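BRO1 protein (PDB 1ZB1) acts in multivesicular-body sorting as an endosomal adapter that recruits the deubiquitinase Doa4, and is represented here by its Bro1 domain, which may bind Snf7. Local coordinates at residues L73-Y76 and S77-E80; Q358-A361 and N362-S366. All coordinates share one frame; numbering follows the deposited sequence.

Overall arrangement
Contacts 1 and 2 are both local, each between residues three to four apart within a single helix. Contact 1 lies on helix 65-86 and contact 2 on helix 349-371, near the C-terminal end of the modelled chain. Their centres are about 10 Å apart, and the two helices pack directly on each other. Val-360 of contact 2 reaches the backbone and Ser-77 of contact 1: its CG1 lies 3.5 Å from Phe-78 N and its CG2 3.7 Å from Ser-77 CB. The rings of Phe-78 and Tyr-364 meet edge-to-face. Contact 1 is buried. Contact 2 is buried at Val-360 and Tyr-364, while Gln-358, Asp-359 and Asn-362 are exposed.

Contact 1 of 2, residues L73-Y76 and S77-E80; sequences LKYY and SFLE
Tyr-75 has CG anti to its backbone N (chi1 -175°), which leans the ring toward the next turn of the helix, where Leu-79 lies. Tyr-76 has nearly the same first torsion (chi1 -168°), and its ring leans the same way toward Glu-80. The Tyr-75 and Leu-79 side chains cross obliquely. Leu-79 CD2 sits over one face of the Tyr-75 ring, 4.1 Å from the centroid, in a CH-pi contact. It is nearest the ring at Tyr-75 CE2, at 3.7 Å. The other methyl, Leu-79 CD1, lies 3.9 Å from Tyr-75 OH. One leucine therefore packs along the ring from its CD2-CE2 side to the hydroxyl. Phe-78 touches the same ring more loosely.

Ser-77 adds a side-chain bond to the helix backbone. Its OG turns back to Leu-73 O at 3.1 Å, and Ser-77 N bonds to that oxygen at 3.0 Å. The two donors come from opposite faces of the carbonyl plane, so Leu-73 O accepts twice and the buried serine hydroxyl has a partner. The regular i to i+4 bonds continue through Phe-78, Leu-79 and Glu-80.

One water joins the two polar ends on the Tyr-76 side. It lies in the plane of the Tyr-76 ring, at its edge, 2.7 Å from Tyr-76 OH. It donates to Glu-80 OE2 at 2.6 Å. The other carboxylate oxygen, Glu-80 OE1, forms a salt bridge with Lys-122, and Tyr-75 OH bonds to Glu-121 and to Trp-23 of helix 23-34.

Tyr-76 and Leu-79 touch helix 118-139, Tyr-75 and Phe-78 touch helix 46-58, and Ser-77 packs on helix 349-371, where Phe-78 also meets the ring of Tyr-368.

Contact 2 of 2, residues Q358-A361 and N362-S366; sequences QDVA and NKYDS
Val-360 and Tyr-364 meet one turn apart on the buried face of an alpha-helix, helix 349-371 of the mainly helical Bro1 domain. This is the tight side. The Val-360 first torsion, 168°, holds CG1 beside the carbonyl carbon and on the side of the next turn, 3.8 Å from Tyr-364 CD1. Val-360 O lies at the edge of the Tyr-364 ring, near its plane, and also accepts the backbone bond from Tyr-364 N at 3.1 Å. Lys-363 CG lies over one face of the ring, toward its rim. The extended lysine chain runs on past the ring to a salt bridge with Glu-51 of helix 46-58. Val-360 and Ala-361 also touch helix 65-86.

The other side is looser and faces solvent. The Gln-358 and Asn-362 side chains cross with their amide planes 70° apart. Gln-358 OE1 stays 3.9 Å from Asn-362 ND2, too far for a direct bond. Asn-362 ND2 instead donates to a water at 2.8 Å, and that water donates to Asp-359 OD1. The water thus links two exposed side chains three residues apart. Asp-365 OD1 pairs with Arg-369. The second oxygen, Asp-365 OD2, accepts from another water at 2.9 Å, and the same water donates to Ala-361 O at 2.6 Å.

Contact 1 of 2, residues L73-Y76 and S77-E80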
loop_
_atom_site.group_PDB
_atom_site.type_symbol
_atom_site.label_atom_id
_atom_site.label_comp_id
_atom_site.label_asym_id
_atom_site.label_seq_id
_atom_site.Cartn_x
_atom_site.Cartn_y
_atom_site.Cartn_z
ATOM N N LEU A 73 0.663 9.788 13.781
ATOM C CA LEU A 73 2.011 9.342 14.143
ATOM C C LEU A 73 2.318 9.779 15.578
ATOM O O LEU A 73 2.924 9.032 16.345
ATOM C CB LEU A 73 3.070 9.937 13.205
ATOM C CG LEU A 73 3.558 9.269 11.912
ATOM C CD1 LEU A 73 3.226 7.797 11.894
ATOM C CD2 LEU A 73 2.970 9.986 10.710
ATOM N N LYS A 74 1.905 10.995 15.938
ATOM C CA LYS A 74 2.132 11.494 17.293
ATOM C C LYS A 74 1.296 10.717 18.311
ATOM O O LYS A 74 1.767 10.396 19.415
ATOM C CB LYS A 74 1.805 12.993 17.373
ATOM C CG LYS A 74 2.809 13.857 16.613
ATOM C CD LYS A 74 2.542 15.352 16.771
ATOM C CE LYS A 74 3.683 16.161 16.140
ATOM N NZ LYS A 74 3.455 17.632 16.162
ATOM N N TYR A 75 0.058 10.406 17.946
ATOM C CA TYR A 75 -0.800 9.650 18.854
ATOM C C TYR A 75 -0.258 8.223 19.015
ATOM O O TYR A 75 -0.295 7.673 20.112
ATOM C CB TYR A 75 -2.250 9.622 18.346
ATOM C CG TYR A 75 -3.216 8.962 19.317
ATOM C CD1 TYR A 75 -3.319 9.409 20.634
ATOM C CD2 TYR A 75 -3.993 7.864 18.930
ATOM C CE1 TYR A 75 -4.163 8.775 21.550
ATOM C CE2 TYR A 75 -4.849 7.225 19.841
ATOM C CZ TYR A 75 -4.921 7.686 21.146
ATOM O OH TYR A 75 -5.718 7.046 22.068
ATOM N N TYR A 76 0.239 7.620 17.934
ATOM C CA TYR A 76 0.792 6.263 18.037
ATOM C C TYR A 76 1.992 6.305 18.988
ATOM O O TYR A 76 2.160 5.414 19.833
ATOM C CB TYR A 76 1.251 5.729 16.670
ATOM C CG TYR A 76 1.558 4.231 16.670
ATOM C CD1 TYR A 76 0.585 3.300 16.306
ATOM C CD2 TYR A 76 2.807 3.751 17.073
ATOM C CE1 TYR A 76 0.843 1.922 16.340
ATOM C CE2 TYR A 76 3.080 2.374 17.117
ATOM C CZ TYR A 76 2.094 1.466 16.749
ATOM O OH TYR A 76 2.356 0.108 16.779
ATOM N N SER A 77 2.818 7.343 18.861
ATOM C CA SER A 77 3.985 7.477 19.733
ATOM C C SER A 77 3.547 7.467 21.190
ATOM O O SER A 77 4.169 6.810 22.023
ATOM C CB SER A 77 4.762 8.769 19.440
ATOM O OG SER A 77 5.378 8.712 18.164
ATOM N N PHE A 78 2.478 8.195 21.496
ATOM C CA PHE A 78 1.959 8.249 22.861
ATOM C C PHE A 78 1.631 6.838 23.331
ATOM O O PHE A 78 1.967 6.441 24.447
ATOM C CB PHE A 78 0.679 9.088 22.926
ATOM C CG PHE A 78 -0.057 8.948 24.233
ATOM C CD1 PHE A 78 0.339 9.675 25.351
ATOM C CD2 PHE A 78 -1.095 8.029 24.365
ATOM C CE1 PHE A 78 -0.288 9.490 26.588
ATOM C CE2 PHE A 78 -1.724 7.838 25.597
ATOM C CZ PHE A 78 -1.318 8.570 26.709
ATOM N N LEU A 79 0.947 6.098 22.464
ATOM C CA LEU A 79 0.536 4.721 22.744
ATOM C C LEU A 79 1.712 3.772 22.923
ATOM O O LEU A 79 1.686 2.902 23.797
ATOM C CB LEU A 79 -0.328 4.193 21.597
ATOM C CG LEU A 79 -1.858 4.206 21.607
ATOM C CD1 LEU A 79 -2.441 5.087 22.700
ATOM C CD2 LEU A 79 -2.314 4.623 20.231
ATOM N N GLU A 80 2.727 3.920 22.075
ATOM C CA GLU A 80 3.893 3.049 22.142
ATOM C C GLU A 80 4.638 3.231 23.467
ATOM O O GLU A 80 5.028 2.250 24.108
ATOM C CB GLU A 80 4.825 3.312 20.950
ATOM C CG GLU A 80 5.947 2.295 20.813
ATOM C CD GLU A 80 5.438 0.885 20.548
ATOM O OE1 GLU A 80 4.565 0.401 21.306
ATOM O OE2 GLU A 80 5.920 0.252 19.589
HETATM O O HOH W 1 4.977 -0.502 17.248
#

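Contact 2 of 2, residues Q358-A361 and N362-S366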
loop_
_atom_site.group_PDB
_atom_site.type_symbol
_atom_site.label_atom_id
_atom_site.label_comp_id
_atom_site.label_asym_id
_atom_site.label_seq_id
_atom_site.Cartn_x
_atom_site.Cartn_y
_atom_site.Cartn_z
ATOM N N GLN A 358 10.687 11.058 20.519
ATOM C CA GLN A 358 11.280 11.978 21.497
ATOM C C GLN A 358 10.353 13.042 22.096
ATOM O O GLN A 358 10.175 13.102 23.316
ATOM C CB GLN A 358 12.499 12.676 20.882
ATOM C CG GLN A 358 13.834 12.206 21.431
ATOM C CD GLN A 358 14.019 12.536 22.905
ATOM O OE1 GLN A 358 13.320 12.003 23.769
ATOM N NE2 GLN A 358 14.968 13.424 23.197
ATOM N N ASP A 359 9.776 13.888 21.249
ATOM C CA ASP A 359 8.898 14.955 21.730
ATOM C C ASP A 359 7.709 14.456 22.555
ATOM O O ASP A 359 7.311 15.094 23.538
ATOM C CB ASP A 359 8.389 15.804 20.556
ATOM C CG ASP A 359 9.495 16.625 19.906
ATOM O OD1 ASP A 359 10.319 17.211 20.645
ATOM O OD2 ASP A 359 9.535 16.695 18.656
ATOM N N VAL A 360 7.146 13.318 22.158
ATOM C CA VAL A 360 6.007 12.747 22.866
ATOM C C VAL A 360 6.391 12.230 24.253
ATOM O O VAL A 360 5.654 12.420 25.215
ATOM C CB VAL A 360 5.359 11.604 22.039
ATOM C CG1 VAL A 360 4.381 10.818 22.897
ATOM C CG2 VAL A 360 4.627 12.197 20.837
ATOM N N ALA A 361 7.548 11.584 24.357
ATOM C CA ALA A 361 7.996 11.061 25.643
ATOM C C ALA A 361 8.179 12.186 26.661
ATOM O O ALA A 361 7.876 12.024 27.844
ATOM C CB ALA A 361 9.303 10.301 25.475
ATOM N N ASN A 362 8.678 13.328 26.201
ATOM C CA ASN A 362 8.900 14.455 27.095
ATOM C C ASN A 362 7.602 15.112 27.538
ATOM O O ASN A 362 7.416 15.411 28.717
ATOM C CB ASN A 362 9.797 15.502 26.427
ATOM C CG ASN A 362 11.200 14.991 26.182
ATOM O OD1 ASN A 362 11.792 14.328 27.041
ATOM N ND2 ASN A 362 11.750 15.304 25.015
ATOM N N LYS A 363 6.705 15.328 26.584
ATOM C CA LYS A 363 5.428 15.961 26.864
ATOM C C LYS A 363 4.541 15.174 27.829
ATOM O O LYS A 363 3.882 15.757 28.689
ATOM C CB LYS A 363 4.680 16.198 25.546
ATOM C CG LYS A 363 3.346 16.897 25.689
ATOM C CD LYS A 363 2.757 17.237 24.325
ATOM C CE LYS A 363 1.389 17.890 24.471
ATOM N NZ LYS A 363 0.826 18.413 23.187
ATOM N N TYR A 364 4.538 13.850 27.708
ATOM C CA TYR A 364 3.672 13.031 28.553
ATOM C C TYR A 364 4.284 12.281 29.734
ATOM O O TYR A 364 3.615 11.459 30.360
ATOM C CB TYR A 364 2.900 12.048 27.667
ATOM C CG TYR A 364 1.996 12.754 26.692
ATOM C CD1 TYR A 364 2.369 12.938 25.360
ATOM C CD2 TYR A 364 0.789 13.298 27.118
ATOM C CE1 TYR A 364 1.557 13.653 24.481
ATOM C CE2 TYR A 364 -0.025 14.012 26.251
ATOM C CZ TYR A 364 0.360 14.188 24.939
ATOM O OH TYR A 364 -0.458 14.902 24.095
ATOM N N ASP A 365 5.537 12.575 30.061
ATOM C CA ASP A 365 6.200 11.899 31.171
ATOM C C ASP A 365 5.435 11.973 32.506
ATOM O O ASP A 365 5.317 10.974 33.213
ATOM C CB ASP A 365 7.617 12.453 31.345
ATOM C CG ASP A 365 8.422 11.675 32.361
ATOM O OD1 ASP A 365 8.467 12.091 33.537
ATOM O OD2 ASP A 365 8.993 10.633 31.984
ATOM N N SER A 366 4.918 13.150 32.847
ATOM C CA SER A 366 4.170 13.314 34.096
ATOM C C SER A 366 2.878 12.498 34.080
ATOM O O SER A 366 2.487 11.908 35.091
ATOM C CB SER A 366 3.842 14.794 34.332
ATOM O OG SER A 366 5.024 15.576 34.435
HETATM O O HOH W 2 10.877 17.415 23.360
HETATM O O HOH W 3 8.518 9.907 29.216
#